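Fusion DH (Streptomyces sp. MJ635-86F5, PDB 6K97) is an engineered fusion rejoining a split polyketide synthase dehydratase domain, which probably removes water from polyketide intermediates in the biosynthesis of the macrolactam cremimycin. Local coordinates at residues A[77-82]-A[95-100]; A[81-86]-A[280-285]; A[264-269]-A[302-307]. One frame throughout, in Å; residues are numbered along the deposited sequence.

Interaction 1: residues A[77-82]-A[95-100]; sequences AFVELA and TELVLH
With chi1 at -169°, L97 swings CG away from its own N and sends its methyls toward the helix, while F78 has CG anti to its carbonyl carbon (chi1 -70°), which sets the ring beside L99, whose CD2 is the methyl that arrives. These settings produce two small apolar meetings, with no hydrogen bond between 77-82 and 95-100. In the first, L97 CD2 approaches V79 CG2 at 4.2 Å. The same methyl lies 4.3 Å from F78 C, so the branch rests against the helix backbone where F78 passes into V79 as well as against a side chain. Both L97 methyls, CD1 and CD2, stay about 4.9 Å from A82 CB, a looser approach. In the second meeting L99 CD2 is 4.1 Å from F78 CB and 4.2 Å from F78 CD2. The methyl thus sits at the root of the aromatic side chain and reaches its ring at a slant. All these separations are at or beyond 4.1 Å, evidence of ordinary van der Waals packing without strain. The segment axes pass 10.1 Å apart with 139° between their directions, so the strand runs back roughly against the helix; by CA positions, V79 pairs with L97 and F78 with L99. This belongs to the first part of the fusion, where helix 75-88 packs against the sheet that wraps it in a hotdog fold. Strand 126-134 extends the same apolar layer, with I130 touching F78 and L128 touching both A82 and L97. Strand 93-99 itself lies between strand 141-149, with a classic beta bulge at T95 and E96 facing S147, and strand 273-284 of the second part.

Interaction 2: residues A[81-86]-A[280-285]; sequences LALHAA and RRVRVH
The contact lies at the junction between the two hotdog halves, where L83 on helix 75-88 of the first part of the fusion meets V282 and V284 on strand 273-284 of the second. A single valine methyl carries most of it: V284 CG2 is 3.6 Å from L83 CD1 and equally 3.6 Å from L83 CD2. The same V284 CG2 is 4.2 Å from L83 CG, so it faces the fork of the leucine and touches both prongs. The two side chains cross at about a right angle. L83 CG lies beside its backbone N (chi1 -69°), a setting that carries the fork outward from the helix to the strand. V282 joins more lightly, with its CG1 4.4 Å from L83 CD2. In a double hotdog each half lays a central helix against antiparallel strands, and here the helix of one half reaches past its own strand 93-99 to that strand's antiparallel neighbour in the other. This contact thus joins two parts of an engineered fusion. I94 of strand 93-99 touches both L83 and V282, and it faces R281 and V282 at a G1 beta bulge. R283 points away from the helix, and its NH1 forms a salt bridge with E93 OE2. On another face of the helix, H84 hydrogen-bonds T32 through NE2 and H249 through ND1.

Interaction 3: residues A[264-269]-A[302-307]; sequences GPLLDG and KSVSLS
The polar part of this contact is one hydrogen bond, from K302 NZ to L266 O at 2.9 Å. The donor meets the carbonyl at a C=O...N angle of 141° and stands 22° from its plane, a moderately bent approach. L266 is the last residue of helix 252-266, so the lysine brings its positive charge to the C-terminal end of a helix, where the helix dipole would probably favour it. The lysine chain bends once, at chi2 (-62°), and is extended beyond, which lets NZ travel from the residue just before the strand back to the helix end. Two further partners meet the lysine: E270 OE2 by a salt bridge with NZ, and the F274 ring by a cation-pi contact. An alanine here removes the ammonium, and is likely to leave the E270 carboxylate without its counter-charge and the helix end at L266 O less firmly tied to the strand.

The apolar part belongs to the leucine side chain. L266 CD1 is 4.2 Å from V304 CG1, the two side chains meeting at a slant, and the same CD1 is 4.2 Å from K302 O. The other methyl, L266 CD2, lies 4.2 Å from K302 CA, so the two methyls rest against the backbone of K302, just before strand 303-309. Both segments belong to the second part of the fusion, predicted to form the C-terminal hotdog, and the contact fastens the end of its long helix to the antiparallel sheet wrapped around it, the helix-on-sheet arrangement that defines a hotdog fold.

How the interactions relate
From the N terminus, helix 75-88 opens two contacts. Interaction 1 closes a short loop within the first part of the fusion, on strand 93-99. Interaction 2 starts from the same helix, sharing L81 and A82, but closes nearly two hundred residues later on strand 273-284 of the second part. They touch where these strands pair, through a probable T95 O to R281 N hydrogen bond of 3.0 Å, and where the helix meets strand 273-284, V79 CG1 on V282 CG1. Interaction 3 opens at 264-269, inside the loop that interaction 2 closes, and closes at 302-307 beyond it, so the two cross, whereas it follows interaction 1 in series. It lies wholly in the second hotdog.

Interaction 1: residues A[77-82]-A[95-100]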
ATOM      1  N   ALA A  77      20.045   8.153  -2.496  1.00 31.40           N
ATOM      2  CA  ALA A  77      18.868   7.466  -3.047  1.00 31.11           C
ATOM      3  C   ALA A  77      17.741   7.386  -2.055  1.00 29.91           C
ATOM      4  O   ALA A  77      16.554   7.536  -2.440  1.00 30.44           O
ATOM      5  CB  ALA A  77      19.201   6.077  -3.539  1.00 30.73           C
ATOM      6  N   PHE A  78      18.056   7.176  -0.789  1.00 28.51           N
ATOM      7  CA  PHE A  78      16.967   7.226   0.216  1.00 29.57           C
ATOM      8  C   PHE A  78      16.390   8.653   0.320  1.00 29.46           C
ATOM      9  O   PHE A  78      15.190   8.865   0.453  1.00 28.83           O
ATOM     10  CB  PHE A  78      17.485   6.783   1.568  1.00 31.19           C
ATOM     11  CG  PHE A  78      17.802   5.311   1.654  1.00 30.96           C
ATOM     12  CD1 PHE A  78      16.811   4.373   1.452  1.00 31.92           C
ATOM     13  CD2 PHE A  78      19.080   4.872   1.931  1.00 29.82           C
ATOM     14  CE1 PHE A  78      17.104   3.019   1.498  1.00 31.62           C
ATOM     15  CE2 PHE A  78      19.374   3.510   2.023  1.00 29.93           C
ATOM     16  CZ  PHE A  78      18.386   2.600   1.820  1.00 31.23           C
ATOM     17  N   VAL A  79      17.252   9.648   0.189  1.00 29.74           N
ATOM     18  CA  VAL A  79      16.797  11.035   0.056  1.00 29.32           C
ATOM     19  C   VAL A  79      15.855  11.221  -1.134  1.00 29.45           C
ATOM     20  O   VAL A  79      14.778  11.853  -0.988  1.00 27.87           O
ATOM     21  CB  VAL A  79      17.963  11.968  -0.094  1.00 28.90           C
ATOM     22  CG1 VAL A  79      17.502  13.378  -0.358  1.00 28.86           C
ATOM     23  CG2 VAL A  79      18.767  11.974   1.198  1.00 31.73           C
ATOM     24  N   GLU A  80      16.228  10.654  -2.292  1.00 26.98           N
ATOM     25  CA  GLU A  80      15.391  10.793  -3.449  1.00 27.17           C
ATOM     26  C   GLU A  80      13.978  10.183  -3.177  1.00 29.44           C
ATOM     27  O   GLU A  80      12.953  10.773  -3.531  1.00 26.30           O
ATOM     28  CB  GLU A  80      16.019  10.150  -4.648  1.00 26.89           C
ATOM     29  CG  GLU A  80      15.105  10.060  -5.892  1.00 28.47           C
ATOM     30  CD  GLU A  80      14.714  11.414  -6.485  1.00 30.34           C
ATOM     31  OE1 GLU A  80      15.338  12.482  -6.106  1.00 32.02           O
ATOM     32  OE2 GLU A  80      13.831  11.417  -7.378  1.00 29.09           O
ATOM     33  N   LEU A  81      13.958   9.009  -2.534  1.00 29.81           N
ATOM     34  CA  LEU A  81      12.703   8.356  -2.279  1.00 30.59           C
ATOM     35  C   LEU A  81      11.824   9.257  -1.418  1.00 32.52           C
ATOM     36  O   LEU A  81      10.667   9.421  -1.723  1.00 36.23           O
ATOM     37  CB  LEU A  81      12.933   7.034  -1.579  1.00 30.30           C
ATOM     38  CG  LEU A  81      13.544   5.978  -2.494  1.00 31.74           C
ATOM     39  CD1 LEU A  81      14.019   4.792  -1.713  1.00 30.20           C
ATOM     40  CD2 LEU A  81      12.604   5.559  -3.607  1.00 31.78           C
ATOM     41  N   ALA A  82      12.401   9.875  -0.377  1.00 30.02           N
ATOM     42  CA  ALA A  82      11.671  10.776   0.478  1.00 30.48           C
ATOM     43  C   ALA A  82      11.193  12.044  -0.276  1.00 30.82           C
ATOM     44  O   ALA A  82      10.097  12.510  -0.047  1.00 29.31           O
ATOM     45  CB  ALA A  82      12.521  11.174   1.662  1.00 29.81           C
ATOM     46  N   THR A  95      12.432  17.235   6.706  1.00 34.65           N
ATOM     47  CA  THR A  95      12.783  17.979   7.884  1.00 34.25           C
ATOM     48  C   THR A  95      13.947  17.296   8.495  1.00 32.83           C
ATOM     49  O   THR A  95      14.881  17.932   8.895  1.00 32.77           O
ATOM     50  CB  THR A  95      11.588  18.061   8.864  1.00 33.94           C
ATOM     51  OG1 THR A  95      10.677  19.026   8.339  1.00 36.23           O
ATOM     52  CG2 THR A  95      12.018  18.538  10.217  1.00 33.93           C
ATOM     53  N   GLU A  96      13.897  15.976   8.539  1.00 36.02           N
ATOM     54  CA  GLU A  96      15.006  15.248   9.129  1.00 38.47           C
ATOM     55  C   GLU A  96      14.924  13.804   8.646  1.00 34.54           C
ATOM     56  O   GLU A  96      13.830  13.280   8.441  1.00 34.60           O
ATOM     57  CB  GLU A  96      14.984  15.480  10.681  1.00 39.26           C
ATOM     58  CG  GLU A  96      15.343  14.263  11.473  1.00 45.70           C
ATOM     59  CD  GLU A  96      14.156  13.394  11.737  1.00 44.36           C
ATOM     60  OE1 GLU A  96      12.968  13.774  11.520  1.00 43.48           O
ATOM     61  OE2 GLU A  96      14.468  12.293  12.192  1.00 51.13           O
ATOM     62  N   LEU A  97      16.082  13.211   8.377  1.00 33.52           N
ATOM     63  CA  LEU A  97      16.174  11.839   7.895  1.00 32.28           C
ATOM     64  C   LEU A  97      17.403  11.180   8.446  1.00 33.01           C
ATOM     65  O   LEU A  97      18.499  11.735   8.327  1.00 31.40           O
ATOM     66  CB  LEU A  97      16.256  11.774   6.365  1.00 34.23           C
ATOM     67  CG  LEU A  97      16.082  10.348   5.757  1.00 35.35           C
ATOM     68  CD1 LEU A  97      14.614   9.862   5.838  1.00 33.94           C
ATOM     69  CD2 LEU A  97      16.569  10.299   4.306  1.00 34.81           C
ATOM     70  N   VAL A  98      17.228   9.960   8.969  1.00 30.38           N
ATOM     71  CA  VAL A  98      18.312   9.194   9.536  1.00 28.48           C
ATOM     72  C   VAL A  98      18.353   7.808   8.913  1.00 29.19           C
ATOM     73  O   VAL A  98      17.331   7.117   8.833  1.00 31.47           O
ATOM     74  CB  VAL A  98      18.078   9.031  11.046  1.00 29.94           C
ATOM     75  CG1 VAL A  98      19.190   8.250  11.696  1.00 29.27           C
ATOM     76  CG2 VAL A  98      17.925  10.385  11.725  1.00 29.32           C
ATOM     77  N   LEU A  99      19.541   7.384   8.500  1.00 31.15           N
ATOM     78  CA  LEU A  99      19.785   6.084   7.885  1.00 32.78           C
ATOM     79  C   LEU A  99      20.265   5.062   8.906  1.00 35.97           C
ATOM     80  O   LEU A  99      21.018   5.389   9.790  1.00 43.87           O
ATOM     81  CB  LEU A  99      20.868   6.259   6.847  1.00 34.26           C
ATOM     82  CG  LEU A  99      20.652   7.471   5.942  1.00 35.07           C
ATOM     83  CD1 LEU A  99      21.791   7.563   4.937  1.00 35.48           C
ATOM     84  CD2 LEU A  99      19.331   7.393   5.219  1.00 33.48           C
ATOM     85  N   HIS A 100      19.801   3.839   8.803  1.00 36.57           N
ATOM     86  CA  HIS A 100      20.078   2.793   9.755  1.00 37.33           C
ATOM     87  C   HIS A 100      20.757   1.641   8.986  1.00 37.43           C
ATOM     88  O   HIS A 100      21.758   1.853   8.353  1.00 35.07           O
ATOM     89  CB  HIS A 100      18.748   2.298  10.370  1.00 41.29           C
ATOM     90  CG  HIS A 100      17.934   3.381  11.005  1.00 45.67           C
ATOM     91  ND1 HIS A 100      18.321   4.024  12.160  1.00 48.52           N
ATOM     92  CD2 HIS A 100      16.765   3.948  10.637  1.00 44.87           C
ATOM     93  CE1 HIS A 100      17.435   4.948  12.470  1.00 44.97           C
ATOM     94  NE2 HIS A 100      16.489   4.930  11.554  1.00 45.33           N
TER

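Interaction 2: residues A[81-86]-A[280-285]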
ATOM      1  N   LEU A  81      13.958   9.009  -2.534  1.00 29.81           N
ATOM      2  CA  LEU A  81      12.703   8.356  -2.279  1.00 30.59           C
ATOM      3  C   LEU A  81      11.824   9.257  -1.418  1.00 32.52           C
ATOM      4  O   LEU A  81      10.667   9.421  -1.723  1.00 36.23           O
ATOM      5  CB  LEU A  81      12.933   7.034  -1.579  1.00 30.30           C
ATOM      6  CG  LEU A  81      13.544   5.978  -2.494  1.00 31.74           C
ATOM      7  CD1 LEU A  81      14.019   4.792  -1.713  1.00 30.20           C
ATOM      8  CD2 LEU A  81      12.604   5.559  -3.607  1.00 31.78           C
ATOM      9  N   ALA A  82      12.401   9.875  -0.377  1.00 30.02           N
ATOM     10  CA  ALA A  82      11.671  10.776   0.478  1.00 30.48           C
ATOM     11  C   ALA A  82      11.193  12.044  -0.276  1.00 30.82           C
ATOM     12  O   ALA A  82      10.097  12.510  -0.047  1.00 29.31           O
ATOM     13  CB  ALA A  82      12.521  11.174   1.662  1.00 29.81           C
ATOM     14  N   LEU A  83      12.015  12.560  -1.178  1.00 30.76           N
ATOM     15  CA  LEU A  83      11.608  13.680  -2.015  1.00 32.35           C
ATOM     16  C   LEU A  83      10.358  13.306  -2.815  1.00 33.30           C
ATOM     17  O   LEU A  83       9.416  14.100  -2.853  1.00 32.42           O
ATOM     18  CB  LEU A  83      12.734  14.144  -2.942  1.00 32.01           C
ATOM     19  CG  LEU A  83      13.890  14.823  -2.162  1.00 34.11           C
ATOM     20  CD1 LEU A  83      15.112  15.016  -3.047  1.00 33.28           C
ATOM     21  CD2 LEU A  83      13.463  16.148  -1.544  1.00 32.47           C
ATOM     22  N   HIS A  84      10.296  12.094  -3.374  1.00 32.03           N
ATOM     23  CA  HIS A  84       9.103  11.708  -4.108  1.00 33.37           C
ATOM     24  C   HIS A  84       7.882  11.666  -3.175  1.00 34.37           C
ATOM     25  O   HIS A  84       6.806  12.239  -3.469  1.00 37.08           O
ATOM     26  CB  HIS A  84       9.268  10.396  -4.832  1.00 32.89           C
ATOM     27  CG  HIS A  84       8.224  10.163  -5.863  1.00 35.96           C
ATOM     28  ND1 HIS A  84       8.165  10.884  -7.040  1.00 37.18           N
ATOM     29  CD2 HIS A  84       7.135   9.356  -5.865  1.00 37.29           C
ATOM     30  CE1 HIS A  84       7.106  10.506  -7.738  1.00 36.69           C
ATOM     31  NE2 HIS A  84       6.454   9.598  -7.040  1.00 37.40           N
ATOM     32  N   ALA A  85       8.052  11.066  -2.018  1.00 32.55           N
ATOM     33  CA  ALA A  85       6.944  11.068  -1.071  1.00 33.74           C
ATOM     34  C   ALA A  85       6.532  12.494  -0.718  1.00 33.84           C
ATOM     35  O   ALA A  85       5.356  12.815  -0.635  1.00 32.38           O
ATOM     36  CB  ALA A  85       7.343  10.300   0.160  1.00 34.35           C
ATOM     37  N   ALA A  86       7.529  13.354  -0.477  1.00 33.75           N
ATOM     38  CA  ALA A  86       7.252  14.732  -0.088  1.00 32.67           C
ATOM     39  C   ALA A  86       6.398  15.432  -1.152  1.00 33.86           C
ATOM     40  O   ALA A  86       5.376  16.054  -0.846  1.00 35.85           O
ATOM     41  CB  ALA A  86       8.542  15.482   0.154  1.00 30.43           C
ATOM     42  N   ARG A 280      19.266  17.010   7.566  1.00 36.34           N
ATOM     43  CA  ARG A 280      18.281  17.962   8.103  1.00 37.46           C
ATOM     44  C   ARG A 280      17.964  19.037   7.080  1.00 35.96           C
ATOM     45  O   ARG A 280      18.886  19.627   6.503  1.00 32.10           O
ATOM     46  CB  ARG A 280      18.838  18.697   9.297  1.00 40.28           C
ATOM     47  CG  ARG A 280      19.064  17.868  10.536  1.00 45.62           C
ATOM     48  CD  ARG A 280      19.840  18.717  11.571  1.00 50.63           C
ATOM     49  NE  ARG A 280      20.059  17.939  12.782  1.00 56.76           N
ATOM     50  CZ  ARG A 280      19.106  17.649  13.669  1.00 59.44           C
ATOM     51  NH1 ARG A 280      19.393  16.918  14.740  1.00 65.67           N
ATOM     52  NH2 ARG A 280      17.867  18.083  13.507  1.00 61.90           N
ATOM     53  N   ARG A 281      16.670  19.328   6.907  1.00 35.51           N
ATOM     54  CA  ARG A 281      16.221  20.464   6.089  1.00 37.73           C
ATOM     55  C   ARG A 281      16.652  20.351   4.619  1.00 37.23           C
ATOM     56  O   ARG A 281      17.358  21.217   4.063  1.00 33.49           O
ATOM     57  CB  ARG A 281      16.616  21.809   6.732  1.00 41.17           C
ATOM     58  CG  ARG A 281      15.683  22.195   7.893  1.00 47.80           C
ATOM     59  CD  ARG A 281      16.259  23.165   8.949  1.00 56.61           C
ATOM     60  NE  ARG A 281      17.275  24.128   8.447  1.00 69.48           N
ATOM     61  CZ  ARG A 281      18.592  24.167   8.760  1.00 66.93           C
ATOM     62  NH1 ARG A 281      19.344  25.128   8.219  1.00 65.40           N
ATOM     63  NH2 ARG A 281      19.170  23.291   9.605  1.00 60.76           N
ATOM     64  N   VAL A 282      16.228  19.253   3.991  1.00 34.52           N
ATOM     65  CA  VAL A 282      16.447  19.059   2.550  1.00 35.13           C
ATOM     66  C   VAL A 282      15.232  19.621   1.785  1.00 37.98           C
ATOM     67  O   VAL A 282      14.117  19.209   2.042  1.00 39.92           O
ATOM     68  CB  VAL A 282      16.609  17.588   2.193  1.00 30.64           C
ATOM     69  CG1 VAL A 282      16.974  17.462   0.758  1.00 30.80           C
ATOM     70  CG2 VAL A 282      17.697  16.959   3.027  1.00 32.43           C
ATOM     71  N   ARG A 283      15.464  20.625   0.947  1.00 39.63           N
ATOM     72  CA  ARG A 283      14.420  21.364   0.250  1.00 40.87           C
ATOM     73  C   ARG A 283      14.858  21.467  -1.194  1.00 38.92           C
ATOM     74  O   ARG A 283      15.934  21.961  -1.459  1.00 38.20           O
ATOM     75  CB  ARG A 283      14.287  22.761   0.836  1.00 50.98           C
ATOM     76  CG  ARG A 283      13.097  23.546   0.248  1.00 64.47           C
ATOM     77  CD  ARG A 283      12.919  24.962   0.804  1.00 69.03           C
ATOM     78  NE  ARG A 283      11.855  25.002   1.820  1.00 80.91           N
ATOM     79  CZ  ARG A 283      12.039  24.761   3.118  1.00 78.97           C
ATOM     80  NH1 ARG A 283      13.254  24.465   3.590  1.00 80.58           N
ATOM     81  NH2 ARG A 283      11.006  24.797   3.944  1.00 70.09           N
ATOM     82  N   VAL A 284      14.093  20.871  -2.108  1.00 36.09           N
ATOM     83  CA  VAL A 284      14.356  20.947  -3.523  1.00 35.44           C
ATOM     84  C   VAL A 284      13.442  21.997  -4.101  1.00 35.79           C
ATOM     85  O   VAL A 284      12.263  21.905  -3.871  1.00 33.13           O
ATOM     86  CB  VAL A 284      14.013  19.665  -4.218  1.00 34.68           C
ATOM     87  CG1 VAL A 284      14.224  19.797  -5.707  1.00 36.26           C
ATOM     88  CG2 VAL A 284      14.907  18.576  -3.698  1.00 41.92           C
ATOM     89  N   HIS A 285      13.979  22.985  -4.838  1.00 36.21           N
ATOM     90  CA  HIS A 285      13.134  24.051  -5.426  1.00 38.73           C
ATOM     91  C   HIS A 285      12.736  23.715  -6.876  1.00 38.83           C
ATOM     92  O   HIS A 285      11.727  24.193  -7.360  1.00 40.18           O
ATOM     93  CB  HIS A 285      13.830  25.426  -5.364  1.00 41.57           C
ATOM     94  CG  HIS A 285      14.421  25.750  -4.027  1.00 45.94           C
ATOM     95  ND1 HIS A 285      13.712  26.382  -3.031  1.00 49.59           N
ATOM     96  CD2 HIS A 285      15.639  25.475  -3.503  1.00 49.69           C
ATOM     97  CE1 HIS A 285      14.480  26.522  -1.965  1.00 51.81           C
ATOM     98  NE2 HIS A 285      15.645  25.953  -2.217  1.00 54.76           N
TER

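Interaction 3: residues A[264-269]-A[302-307]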
ATOM      1  N   GLY A 264      36.925  15.173   1.174  1.00 41.03           N
ATOM      2  CA  GLY A 264      38.359  15.504   1.176  1.00 41.07           C
ATOM      3  C   GLY A 264      38.797  15.939   2.566  1.00 44.04           C
ATOM      4  O   GLY A 264      39.553  15.236   3.236  1.00 43.59           O
ATOM      5  N   PRO A 265      38.331  17.106   3.014  1.00 45.02           N
ATOM      6  CA  PRO A 265      38.776  17.589   4.317  1.00 48.44           C
ATOM      7  C   PRO A 265      38.274  16.713   5.452  1.00 52.26           C
ATOM      8  O   PRO A 265      39.015  16.472   6.406  1.00 55.07           O
ATOM      9  CB  PRO A 265      38.191  19.010   4.431  1.00 49.57           C
ATOM     10  CG  PRO A 265      37.207  19.137   3.302  1.00 52.00           C
ATOM     11  CD  PRO A 265      37.625  18.137   2.237  1.00 49.08           C
ATOM     12  N   LEU A 266      37.059  16.188   5.330  1.00 53.67           N
ATOM     13  CA  LEU A 266      36.464  15.367   6.392  1.00 57.61           C
ATOM     14  C   LEU A 266      37.181  14.032   6.663  1.00 56.33           C
ATOM     15  O   LEU A 266      36.996  13.499   7.739  1.00 58.67           O
ATOM     16  CB  LEU A 266      34.967  15.098   6.126  1.00 58.76           C
ATOM     17  CG  LEU A 266      33.992  16.292   6.307  1.00 65.54           C
ATOM     18  CD1 LEU A 266      32.546  15.820   6.228  1.00 67.38           C
ATOM     19  CD2 LEU A 266      34.200  17.145   7.567  1.00 65.14           C
ATOM     20  N   LEU A 267      37.952  13.498   5.717  1.00 51.96           N
ATOM     21  CA  LEU A 267      38.688  12.245   5.898  1.00 57.25           C
ATOM     22  C   LEU A 267      40.162  12.451   6.234  1.00 57.88           C
ATOM     23  O   LEU A 267      40.907  11.501   6.347  1.00 56.96           O
ATOM     24  CB  LEU A 267      38.601  11.380   4.601  1.00 55.94           C
ATOM     25  CG  LEU A 267      37.244  10.783   4.257  1.00 61.47           C
ATOM     26  CD1 LEU A 267      37.354   9.918   3.004  1.00 60.46           C
ATOM     27  CD2 LEU A 267      36.659   9.941   5.395  1.00 65.09           C
ATOM     28  N   ASP A 268      40.564  13.696   6.394  1.00 64.35           N
ATOM     29  CA  ASP A 268      41.943  14.095   6.210  1.00 65.10           C
ATOM     30  C   ASP A 268      42.915  13.386   7.134  1.00 67.02           C
ATOM     31  O   ASP A 268      43.961  12.866   6.689  1.00 62.22           O
ATOM     32  CB  ASP A 268      42.074  15.613   6.396  1.00 70.77           C
ATOM     33  CG  ASP A 268      43.324  16.189   5.764  1.00 70.95           C
ATOM     34  OD1 ASP A 268      44.022  15.505   4.963  1.00 58.88           O
ATOM     35  OD2 ASP A 268      43.580  17.364   6.089  1.00 73.17           O
ATOM     36  N   GLY A 269      42.612  13.349   8.417  1.00 63.11           N
ATOM     37  CA  GLY A 269      43.507  12.608   9.330  1.00 64.95           C
ATOM     38  C   GLY A 269      42.661  11.587  10.065  1.00 64.57           C
ATOM     39  O   GLY A 269      42.482  11.654  11.292  1.00 69.64           O
ATOM     40  N   LYS A 302      32.093  16.709  11.593  1.00 50.15           N
ATOM     41  CA  LYS A 302      31.705  15.741  10.625  1.00 45.05           C
ATOM     42  C   LYS A 302      30.391  16.083   9.905  1.00 41.30           C
ATOM     43  O   LYS A 302      29.769  15.198   9.259  1.00 36.88           O
ATOM     44  CB  LYS A 302      31.701  14.349  11.290  1.00 51.03           C
ATOM     45  CG  LYS A 302      33.044  13.959  11.902  1.00 49.63           C
ATOM     46  CD  LYS A 302      34.140  13.883  10.863  1.00 52.25           C
ATOM     47  CE  LYS A 302      35.510  13.839  11.533  1.00 57.80           C
ATOM     48  NZ  LYS A 302      36.597  14.160  10.556  1.00 57.97           N
ATOM     49  N   SER A 303      29.973  17.358   9.974  1.00 37.32           N
ATOM     50  CA  SER A 303      28.774  17.802   9.262  1.00 36.90           C
ATOM     51  C   SER A 303      29.073  18.928   8.314  1.00 35.29           C
ATOM     52  O   SER A 303      29.897  19.763   8.587  1.00 34.83           O
ATOM     53  CB  SER A 303      27.712  18.299  10.217  1.00 41.79           C
ATOM     54  OG  SER A 303      27.648  17.519  11.361  1.00 50.62           O
ATOM     55  N   VAL A 304      28.363  18.966   7.201  1.00 33.33           N
ATOM     56  CA  VAL A 304      28.416  20.091   6.294  1.00 33.01           C
ATOM     57  C   VAL A 304      27.032  20.493   5.860  1.00 33.25           C
ATOM     58  O   VAL A 304      26.044  19.757   6.049  1.00 33.34           O
ATOM     59  CB  VAL A 304      29.221  19.779   5.019  1.00 33.84           C
ATOM     60  CG1 VAL A 304      30.672  19.479   5.384  1.00 34.20           C
ATOM     61  CG2 VAL A 304      28.588  18.690   4.181  1.00 32.16           C
ATOM     62  N   SER A 305      26.921  21.691   5.338  1.00 34.22           N
ATOM     63  CA  SER A 305      25.657  22.015   4.720  1.00 36.84           C
ATOM     64  C   SER A 305      25.940  22.420   3.314  1.00 34.06           C
ATOM     65  O   SER A 305      27.075  22.718   2.972  1.00 33.87           O
ATOM     66  CB  SER A 305      24.885  23.055   5.527  1.00 37.91           C
ATOM     67  OG  SER A 305      25.456  24.283   5.356  1.00 43.99           O
ATOM     68  N   LEU A 306      24.915  22.437   2.503  1.00 33.36           N
ATOM     69  CA  LEU A 306      25.113  22.859   1.149  1.00 36.45           C
ATOM     70  C   LEU A 306      23.917  23.481   0.449  1.00 36.42           C
ATOM     71  O   LEU A 306      22.754  23.404   0.880  1.00 34.06           O
ATOM     72  CB  LEU A 306      25.656  21.711   0.355  1.00 41.10           C
ATOM     73  CG  LEU A 306      24.792  20.476   0.206  1.00 41.86           C
ATOM     74  CD1 LEU A 306      23.968  20.576  -1.052  1.00 46.29           C
ATOM     75  CD2 LEU A 306      25.678  19.256   0.136  1.00 41.46           C
ATOM     76  N   SER A 307      24.253  24.099  -0.661  1.00 36.97           N
ATOM     77  CA  SER A 307      23.345  24.970  -1.404  1.00 39.35           C
ATOM     78  C   SER A 307      23.749  24.812  -2.874  1.00 35.83           C
ATOM     79  O   SER A 307      24.939  24.727  -3.189  1.00 33.50           O
ATOM     80  CB  SER A 307      23.620  26.365  -0.893  1.00 39.84           C
ATOM     81  OG  SER A 307      22.820  27.287  -1.491  1.00 42.41           O
TER